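Local coordinates for Beta/alpha-amylase (Paenibacillus polymyxa, PDB 3VOC), which hydrolyses alpha-1,4-glucosidic linkages in polysaccharides, its beta-amylase part removing maltose from non-reducing chain ends, while another part of the precursor yields an alpha-amylase, at residues A[282-287]-A[321-326]; A[176-181]-A[332-337]; A[358-363]-A[384-389]. All blocks are in the same frame, centred on the assembly; numbering follows the deposited sequence. Where two conformers were deposited one is given.

How the contacts relate
Following the chain from the N terminus, 176-181 comes first, in the loop after barrel strand 153-156. Its partner, 332-337, follows after 150 intervening residues and closes contact 2. Contact 1 is nested inside that loop. It joins 282-287, after strand 275-279, to 321-326, at the end of strand 318-321 and in the loop that follows. Contact 3 follows in series and pairs the neighbouring last two barrel strands, 356-359 and 383-386, which helix 367-378 connects. Contacts 1 and 2 touch through H284 with S336 and Q286 with P178. Contacts 1 and 3 touch where E325 meets backbone N of A361 and L362. Contacts 2 and 3 do not. Together they tie loops and strands of one TIM barrel.

Contact 1 (A[282-287]-A[321-326]); sequences GLHWQM and FTCLEM
G282 lies against F321, T322 and C323 with its backbone alone. Its CA sits 3.8 Å from CZ of F321. Its N is 3.4 Å from CG2 of T322. A CB on G282 would fall into SG of C323, so this closeness depends on the missing side chain.

H284 makes the other large part of the contact. Its CG stands between the backbone N and the carbonyl carbon (chi1 59°), which turns the ring toward 321-326. CD2 meets SG of C323 at 3.7 Å, and the sulfur comes in obliquely to the ring. M326 is modelled in two conformers. In one of them its SD lies over a ring face, 4.0 Å from the centroid of H284 and 22° off the ring normal, so this approach is less certain. CE3 of W285 lies over the opposite face. ND1 of H284 is hydrogen-bonded to OG of S336, which fixes the turn of the ring. With an alanine in place of H284, OG of S336 would probably lose its mate, and a gap is likely to open between W285 and SG of C323.

H284 and T322 probably bind substrate, as in related enzymes. A glycerol, probably from the crystallisation liquor, comes within about 4 Å of the H284 side chain (nearest atoms). No hydrogen bond crosses between the segments. The chemistry is sulfur-aromatic and apolar packing, which probably helps to shape this part of the pocket wall.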
loop_
_atom_site.group_PDB
_atom_site.type_symbol
_atom_site.label_atom_id
_atom_site.label_comp_id
_atom_site.label_asym_id
_atom_site.label_seq_id
_atom_site.Cartn_x
_atom_site.Cartn_y
_atom_site.Cartn_z
ATOM N N GLY A 282 3.326 -5.406 -4.293
ATOM C CA GLY A 282 3.780 -6.546 -5.085
ATOM C C GLY A 282 5.220 -6.333 -5.531
ATOM O O GLY A 282 5.464 -5.760 -6.602
ATOM N N LEU A 283 6.167 -6.795 -4.720
ATOM C CA LEU A 283 7.583 -6.545 -4.972
ATOM C C LEU A 283 8.164 -7.781 -5.665
ATOM O O LEU A 283 8.940 -8.549 -5.085
ATOM C CB LEU A 283 8.289 -6.172 -3.662
ATOM C CG LEU A 283 7.727 -4.901 -2.981
ATOM C CD1 LEU A 283 8.327 -4.733 -1.591
ATOM C CD2 LEU A 283 8.047 -3.652 -3.843
ATOM N N HIS A 284 7.727 -7.958 -6.914
ATOM C CA HIS A 284 7.830 -9.206 -7.656
ATOM C C HIS A 284 9.194 -9.443 -8.315
ATOM O O HIS A 284 9.439 -10.526 -8.843
ATOM C CB HIS A 284 6.723 -9.283 -8.730
ATOM C CG HIS A 284 6.756 -8.153 -9.721
ATOM N ND1 HIS A 284 7.618 -8.127 -10.799
ATOM C CD2 HIS A 284 6.033 -7.009 -9.792
ATOM C CE1 HIS A 284 7.434 -7.012 -11.484
ATOM N NE2 HIS A 284 6.480 -6.314 -10.893
ATOM N N TRP A 285 10.067 -8.444 -8.289
ATOM C CA TRP A 285 11.364 -8.570 -8.967
ATOM C C TRP A 285 12.492 -8.892 -7.988
ATOM O O TRP A 285 12.370 -8.626 -6.789
ATOM C CB TRP A 285 11.655 -7.330 -9.815
ATOM C CG TRP A 285 11.720 -6.012 -9.093
ATOM C CD1 TRP A 285 12.851 -5.326 -8.751
ATOM C CD2 TRP A 285 10.613 -5.178 -8.697
ATOM N NE1 TRP A 285 12.515 -4.138 -8.140
ATOM C CE2 TRP A 285 11.153 -4.020 -8.102
ATOM C CE3 TRP A 285 9.218 -5.305 -8.783
ATOM C CZ2 TRP A 285 10.349 -2.993 -7.580
ATOM C CZ3 TRP A 285 8.410 -4.275 -8.259
ATOM C CH2 TRP A 285 8.987 -3.142 -7.665
ATOM N N GLN A 286 13.570 -9.497 -8.494
ATOM C CA GLN A 286 14.640 -10.071 -7.644
ATOM C C GLN A 286 14.161 -11.172 -6.688
ATOM O O GLN A 286 14.821 -11.475 -5.687
ATOM C CB GLN A 286 15.407 -8.978 -6.882
ATOM C CG GLN A 286 15.925 -7.848 -7.775
ATOM C CD GLN A 286 16.798 -8.346 -8.928
ATOM O OE1 GLN A 286 17.239 -9.496 -8.945
ATOM N NE2 GLN A 286 17.029 -7.484 -9.908
ATOM N N MET A 287 13.020 -11.787 -6.998
ATOM C CA MET A 287 12.527 -12.866 -6.164
ATOM C C MET A 287 13.493 -14.053 -6.172
ATOM O O MET A 287 13.831 -14.574 -5.110
ATOM C CB MET A 287 11.114 -13.313 -6.595
ATOM C CG MET A 287 10.003 -12.335 -6.164
ATOM S SD MET A 287 8.419 -12.807 -6.898
ATOM C CE MET A 287 8.071 -14.333 -6.004
ATOM N N PHE A 321 -4.140 -7.225 -2.633
ATOM C CA PHE A 321 -2.875 -7.516 -3.266
ATOM C C PHE A 321 -2.950 -7.137 -4.734
ATOM O O PHE A 321 -4.033 -6.855 -5.254
ATOM C CB PHE A 321 -2.438 -8.981 -3.050
ATOM C CG PHE A 321 -0.965 -9.197 -3.277
ATOM C CD1 PHE A 321 -0.028 -8.551 -2.468
ATOM C CD2 PHE A 321 -0.513 -10.003 -4.323
ATOM C CE1 PHE A 321 1.353 -8.717 -2.695
ATOM C CE2 PHE A 321 0.872 -10.187 -4.553
ATOM C CZ PHE A 321 1.798 -9.540 -3.743
ATOM N N THR A 322 -1.793 -7.109 -5.391
ATOM C CA THR A 322 -1.668 -6.555 -6.732
ATOM C C THR A 322 -0.847 -7.495 -7.616
ATOM O O THR A 322 -0.466 -8.592 -7.178
ATOM C CB THR A 322 -1.029 -5.141 -6.659
ATOM O OG1 THR A 322 -0.915 -4.600 -7.973
ATOM C CG2 THR A 322 0.349 -5.203 -6.014
ATOM N N CYS A 323 -0.580 -7.071 -8.850
ATOM C CA CYS A 323 0.111 -7.888 -9.866
ATOM C C CYS A 323 -0.688 -9.082 -10.377
ATOM O O CYS A 323 -0.124 -9.962 -11.049
ATOM C CB CYS A 323 1.481 -8.391 -9.405
ATOM S SG CYS A 323 2.495 -7.145 -8.735
ATOM N N LEU A 324 -1.994 -9.094 -10.106
ATOM C CA LEU A 324 -2.854 -10.187 -10.555
ATOM C C LEU A 324 -2.848 -10.433 -12.072
ATOM O O LEU A 324 -3.165 -11.545 -12.534
ATOM C CB LEU A 324 -4.288 -9.987 -10.060
ATOM C CG LEU A 324 -4.599 -10.670 -8.732
ATOM C CD1 LEU A 324 -3.839 -10.028 -7.567
ATOM C CD2 LEU A 324 -6.105 -10.599 -8.473
ATOM N N GLU A 325 -2.477 -9.408 -12.838
ATOM C CA GLU A 325 -2.484 -9.512 -14.300
ATOM C C GLU A 325 -1.195 -10.067 -14.907
ATOM O O GLU A 325 -1.154 -10.363 -16.121
ATOM C CB GLU A 325 -2.812 -8.146 -14.937
ATOM C CG GLU A 325 -1.614 -7.211 -15.197
ATOM C CD GLU A 325 -1.042 -6.516 -13.941
ATOM O OE1 GLU A 325 -1.398 -6.878 -12.791
ATOM O OE2 GLU A 325 -0.214 -5.594 -14.119
ATOM N N MET A 326 -0.152 -10.198 -14.086
ATOM C CA MET A 326 1.197 -10.521 -14.583
ATOM C C MET A 326 1.523 -12.010 -14.566
ATOM O O MET A 326 1.010 -12.756 -13.733
ATOM C CB MET A 326 2.255 -9.807 -13.755
ATOM C CG MET A 326 2.374 -8.346 -14.032
ATOM S SD MET A 326 3.748 -7.676 -13.083
ATOM C CE MET A 326 3.421 -5.936 -13.421
#

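Contact 2 (A[176-181]-A[332-337]); sequences SYPGRG and APNYSL
N334 lies against both Y177 and P178, and each atom of its side chain has a neighbour there. CG stands anti to the carbonyl carbon (chi1 -62°), which directs the amide at the 176-181 loop. CB comes first and lies 3.9 Å from OH of Y177. CG is next, 3.7 Å from CE2 of the same ring. Here the amide divides. ND2 stays with the tyrosine, also 3.7 Å from CE2. OD1 turns to the proline and comes within 3.2 Å of CG of P178, with CB of P178 a little farther off.

The amide plane and the tyrosine ring are 52° apart, so the two groups are not stacked. The side chains of N334 and Y177 cross at about a right angle. No hydrogen bond links the segments, and the contact rests on packing.

Both prolines follow cis peptide bonds. The one before P178 folds the proline back on Y177, with its CB 3.9 Å above the ring plane and over the ring centre. CG of P178 also meets the carbonyl O of P333 at 3.6 Å. Beyond N334, OH of Y177 touches CB of S336. The Y177 ring also meets W285 edge-to-face.

The contact sits near the surface and joins two long loops of the barrel. The 176-181 loop runs from strand 153-156 to helix 188-202, and its R180 packs on helix 295-300. The 332-337 loop comes from strand 318-321 and ends with L337 as the N-cap residue, right before helix 338-352.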
loop_
_atom_site.group_PDB
_atom_site.type_symbol
_atom_site.label_atom_id
_atom_site.label_comp_id
_atom_site.label_asym_id
_atom_site.label_seq_id
_atom_site.Cartn_x
_atom_site.Cartn_y
_atom_site.Cartn_z
ATOM N N SER A 176 16.319 2.369 -10.513
ATOM C CA SER A 176 15.620 1.993 -11.747
ATOM C C SER A 176 15.366 0.492 -11.742
ATOM O O SER A 176 16.125 -0.285 -11.156
ATOM C CB SER A 176 16.412 2.416 -12.999
ATOM O OG SER A 176 17.675 1.793 -13.005
ATOM N N TYR A 177 14.273 0.081 -12.371
ATOM C CA TYR A 177 13.914 -1.328 -12.424
ATOM C C TYR A 177 15.053 -2.071 -13.150
ATOM O O TYR A 177 15.613 -1.524 -14.101
ATOM C CB TYR A 177 12.593 -1.461 -13.176
ATOM C CG TYR A 177 12.011 -2.855 -13.205
ATOM C CD1 TYR A 177 11.328 -3.369 -12.093
ATOM C CD2 TYR A 177 12.119 -3.652 -14.353
ATOM C CE1 TYR A 177 10.786 -4.644 -12.117
ATOM C CE2 TYR A 177 11.564 -4.941 -14.397
ATOM C CZ TYR A 177 10.898 -5.423 -13.267
ATOM O OH TYR A 177 10.356 -6.681 -13.271
ATOM N N PRO A 178 15.425 -3.286 -12.697
ATOM C CA PRO A 178 14.882 -4.089 -11.594
ATOM C C PRO A 178 15.706 -4.005 -10.299
ATOM O O PRO A 178 15.904 -5.018 -9.639
ATOM C CB PRO A 178 14.982 -5.507 -12.157
ATOM C CG PRO A 178 16.335 -5.471 -12.933
ATOM C CD PRO A 178 16.492 -4.019 -13.415
ATOM N N GLY A 179 16.183 -2.813 -9.950
ATOM C CA GLY A 179 16.973 -2.624 -8.723
ATOM C C GLY A 179 16.187 -3.113 -7.515
ATOM O O GLY A 179 14.962 -2.935 -7.437
ATOM N N ARG A 180 16.863 -3.758 -6.574
ATOM C CA ARG A 180 16.150 -4.265 -5.396
ATOM C C ARG A 180 15.696 -3.113 -4.511
ATOM O O ARG A 180 14.868 -3.301 -3.617
ATOM C CB ARG A 180 17.001 -5.242 -4.578
ATOM C CG ARG A 180 18.255 -4.631 -4.018
ATOM C CD ARG A 180 18.624 -5.113 -2.605
ATOM N NE ARG A 180 19.735 -4.255 -2.198
ATOM C CZ ARG A 180 19.782 -3.500 -1.108
ATOM N NH1 ARG A 180 18.816 -3.550 -0.191
ATOM N NH2 ARG A 180 20.832 -2.716 -0.918
ATOM N N GLY A 181 16.245 -1.927 -4.769
ATOM C CA GLY A 181 16.008 -0.781 -3.905
ATOM C C GLY A 181 16.954 -0.813 -2.724
ATOM O O GLY A 181 18.027 -1.451 -2.783
ATOM N N ALA A 332 16.848 -13.861 -15.593
ATOM C CA ALA A 332 17.761 -12.746 -15.355
ATOM C C ALA A 332 17.542 -11.711 -16.459
ATOM O O ALA A 332 17.207 -12.082 -17.573
ATOM C CB ALA A 332 19.209 -13.235 -15.382
ATOM N N PRO A 333 17.736 -10.415 -16.156
ATOM C CA PRO A 333 18.163 -9.888 -14.865
ATOM C C PRO A 333 17.025 -9.455 -13.918
ATOM O O PRO A 333 17.314 -8.985 -12.826
ATOM C CB PRO A 333 18.990 -8.666 -15.266
ATOM C CG PRO A 333 18.264 -8.125 -16.475
ATOM C CD PRO A 333 17.635 -9.348 -17.174
ATOM N N ASN A 334 15.763 -9.592 -14.326
ATOM C CA ASN A 334 14.642 -9.072 -13.517
ATOM C C ASN A 334 14.246 -9.978 -12.361
ATOM O O ASN A 334 13.737 -9.504 -11.316
ATOM C CB ASN A 334 13.426 -8.786 -14.404
ATOM C CG ASN A 334 13.716 -7.723 -15.449
ATOM O OD1 ASN A 334 14.642 -6.920 -15.292
ATOM N ND2 ASN A 334 12.930 -7.704 -16.512
ATOM N N TYR A 335 14.483 -11.277 -12.566
ATOM C CA TYR A 335 14.153 -12.322 -11.614
ATOM C C TYR A 335 12.750 -12.113 -11.054
ATOM O O TYR A 335 12.547 -12.058 -9.840
ATOM C CB TYR A 335 15.211 -12.389 -10.511
ATOM C CG TYR A 335 16.553 -12.884 -11.002
ATOM C CD1 TYR A 335 16.756 -14.241 -11.290
ATOM C CD2 TYR A 335 17.612 -11.999 -11.201
ATOM C CE1 TYR A 335 17.990 -14.706 -11.751
ATOM C CE2 TYR A 335 18.859 -12.453 -11.654
ATOM C CZ TYR A 335 19.038 -13.805 -11.916
ATOM O OH TYR A 335 20.253 -14.259 -12.373
ATOM N N SER A 336 11.789 -12.004 -11.969
ATOM C CA SER A 336 10.439 -11.549 -11.636
ATOM C C SER A 336 9.440 -12.703 -11.696
ATOM O O SER A 336 9.249 -13.307 -12.745
ATOM C CB SER A 336 10.016 -10.437 -12.605
ATOM O OG SER A 336 8.665 -10.077 -12.400
ATOM N N LEU A 337 8.785 -12.982 -10.572
ATOM C CA LEU A 337 7.823 -14.075 -10.496
ATOM C C LEU A 337 6.501 -13.613 -9.857
ATOM O O LEU A 337 6.096 -14.143 -8.827
ATOM C CB LEU A 337 8.427 -15.257 -9.720
ATOM C CG LEU A 337 9.625 -15.957 -10.370
ATOM C CD1 LEU A 337 10.360 -16.837 -9.348
ATOM C CD2 LEU A 337 9.181 -16.774 -11.605
#

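Contact 3 (A[358-363]-A[384-389]); sequences GENALP and FTLLRI
G358 and F384 pair as parallel neighbours where strands 356-359 and 383-386 lie side by side. The strands and helix 367-378 form a beta-alpha-beta unit, the last one in the order of the closed TIM barrel.

Between 358-363 and 384-389 one backbone bond forms. N of T385 gives its hydrogen to O of G358 at 2.8 Å, nearly straight at 170°.

Just past the strands a side-chain amide takes over. OD1 of N360 accepts N of L387 at 2.8 Å on an in-plane lone pair. ND2 of N360 donates to O of L387, also at 2.8 Å and in the amide plane. The same ND2 donates to O of L362, above the plane of that carbonyl. Three bonds thus hold the amide flat and fix which end is oxygen. N360 probably binds substrate, as in related enzymes.

Packing fills in the rest. CG of F384 stands opposite its backbone N (chi1 180°), which lays the ring along 358-360. Its CE1 meets C of E359 at 3.4 Å, and CZ meets N of N360. CD1 of L387 lies 3.8 Å from OE1 of E359.

E359 is probably the proton acceptor, as in relatives. Its OE2 forms a salt bridge with K279. A water donates to that OE2 at 2.6 Å and is hydrogen-bonded to OG1 of T385 at 3.0 Å.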
loop_
_atom_site.group_PDB
_atom_site.type_symbol
_atom_site.label_atom_id
_atom_site.label_comp_id
_atom_site.label_asym_id
_atom_site.label_seq_id
_atom_site.Cartn_x
_atom_site.Cartn_y
_atom_site.Cartn_z
ATOM N N GLY A 358 -8.229 -7.693 -5.009
ATOM C CA GLY A 358 -7.158 -7.704 -6.007
ATOM C C GLY A 358 -7.114 -6.471 -6.889
ATOM O O GLY A 358 -8.106 -5.745 -7.012
ATOM N N GLU A 359 -5.950 -6.233 -7.492
ATOM C CA GLU A 359 -5.759 -5.115 -8.420
ATOM C C GLU A 359 -4.761 -5.574 -9.452
ATOM O O GLU A 359 -3.977 -6.475 -9.180
ATOM C CB GLU A 359 -5.126 -3.926 -7.705
ATOM C CG GLU A 359 -6.020 -3.250 -6.704
ATOM C CD GLU A 359 -5.352 -2.072 -6.035
ATOM O OE1 GLU A 359 -4.192 -1.758 -6.352
ATOM O OE2 GLU A 359 -6.003 -1.456 -5.185
ATOM N N ASN A 360 -4.777 -4.947 -10.622
ATOM C CA ASN A 360 -3.651 -5.058 -11.566
ATOM C C ASN A 360 -2.578 -4.050 -11.162
ATOM O O ASN A 360 -2.909 -2.962 -10.643
ATOM C CB ASN A 360 -4.099 -4.781 -13.010
ATOM C CG ASN A 360 -4.869 -3.476 -13.140
ATOM O OD1 ASN A 360 -5.785 -3.213 -12.360
ATOM N ND2 ASN A 360 -4.500 -2.647 -14.119
ATOM N N ALA A 361 -1.308 -4.399 -11.379
ATOM C CA ALA A 361 -0.209 -3.487 -11.022
ATOM C C ALA A 361 -0.134 -2.363 -12.042
ATOM O O ALA A 361 0.046 -1.192 -11.695
ATOM C CB ALA A 361 1.135 -4.228 -10.975
ATOM N N LEU A 362 -0.276 -2.738 -13.308
ATOM C CA LEU A 362 -0.102 -1.804 -14.413
ATOM C C LEU A 362 -1.312 -1.915 -15.345
ATOM O O LEU A 362 -2.010 -2.917 -15.311
ATOM C CB LEU A 362 1.193 -2.121 -15.168
ATOM C CG LEU A 362 2.507 -1.869 -14.404
ATOM C CD1 LEU A 362 3.705 -2.312 -15.245
ATOM C CD2 LEU A 362 2.645 -0.411 -14.014
ATOM N N PRO A 363 -1.565 -0.884 -16.173
ATOM C CA PRO A 363 -2.681 -0.993 -17.110
ATOM C C PRO A 363 -2.544 -2.251 -17.951
ATOM O O PRO A 363 -1.434 -2.657 -18.291
ATOM C CB PRO A 363 -2.540 0.255 -17.976
ATOM C CG PRO A 363 -1.893 1.251 -17.087
ATOM C CD PRO A 363 -0.945 0.457 -16.200
ATOM N N PHE A 384 -12.213 -7.138 -7.073
ATOM C CA PHE A 384 -11.113 -6.773 -7.937
ATOM C C PHE A 384 -11.326 -5.330 -8.352
ATOM O O PHE A 384 -12.436 -4.961 -8.775
ATOM C CB PHE A 384 -11.017 -7.665 -9.194
ATOM C CG PHE A 384 -9.875 -7.271 -10.083
ATOM C CD1 PHE A 384 -8.576 -7.691 -9.783
ATOM C CD2 PHE A 384 -10.072 -6.404 -11.152
ATOM C CE1 PHE A 384 -7.506 -7.287 -10.561
ATOM C CE2 PHE A 384 -9.013 -5.989 -11.926
ATOM C CZ PHE A 384 -7.726 -6.424 -11.630
ATOM N N THR A 385 -10.270 -4.525 -8.242
ATOM C CA THR A 385 -10.290 -3.152 -8.741
ATOM C C THR A 385 -9.361 -2.988 -9.949
ATOM O O THR A 385 -8.156 -3.259 -9.863
ATOM C CB THR A 385 -9.885 -2.134 -7.657
ATOM O OG1 THR A 385 -10.747 -2.268 -6.530
ATOM C CG2 THR A 385 -10.031 -0.702 -8.194
ATOM N N LEU A 386 -9.914 -2.514 -11.063
ATOM C CA LEU A 386 -9.104 -2.265 -12.254
ATOM C C LEU A 386 -8.487 -0.863 -12.288
ATOM O O LEU A 386 -9.200 0.145 -12.183
ATOM C CB LEU A 386 -9.908 -2.522 -13.542
ATOM C CG LEU A 386 -8.896 -2.464 -14.720
ATOM C CD1 LEU A 386 -8.215 -3.799 -14.972
ATOM C CD2 LEU A 386 -9.517 -1.980 -15.955
ATOM N N LEU A 387 -7.159 -0.793 -12.406
ATOM C CA LEU A 387 -6.478 0.482 -12.634
ATOM C C LEU A 387 -6.287 0.677 -14.135
ATOM O O LEU A 387 -5.711 -0.205 -14.779
ATOM C CB LEU A 387 -5.103 0.482 -11.952
ATOM C CG LEU A 387 -5.103 0.744 -10.440
ATOM C CD1 LEU A 387 -5.575 -0.476 -9.640
ATOM C CD2 LEU A 387 -3.711 1.196 -9.967
ATOM N N ARG A 388 -6.780 1.768 -14.734
ATOM C CA ARG A 388 -7.687 2.788 -14.174
ATOM C C ARG A 388 -8.820 3.051 -15.142
ATOM O O ARG A 388 -8.884 2.461 -16.234
ATOM C CB ARG A 388 -6.978 4.132 -14.059
ATOM C CG ARG A 388 -6.533 4.481 -12.742
ATOM C CD ARG A 388 -5.532 5.615 -12.875
ATOM N NE ARG A 388 -4.496 5.432 -11.886
ATOM C CZ ARG A 388 -4.589 5.836 -10.622
ATOM N NH1 ARG A 388 -5.687 6.450 -10.177
ATOM N NH2 ARG A 388 -3.578 5.606 -9.808
ATOM N N ILE A 389 -9.709 3.965 -14.743
ATOM C CA ILE A 389 -10.907 4.264 -15.501
ATOM C C ILE A 389 -10.634 4.589 -16.983
ATOM O O ILE A 389 -11.336 4.080 -17.850
ATOM C CB ILE A 389 -11.770 5.373 -14.791
ATOM C CG1 ILE A 389 -13.095 5.611 -15.522
ATOM C CG2 ILE A 389 -10.991 6.691 -14.625
ATOM C CD1 ILE A 389 -14.115 6.417 -14.669
HETATM O O HOH W 1 -8.486 -1.801 -4.649
#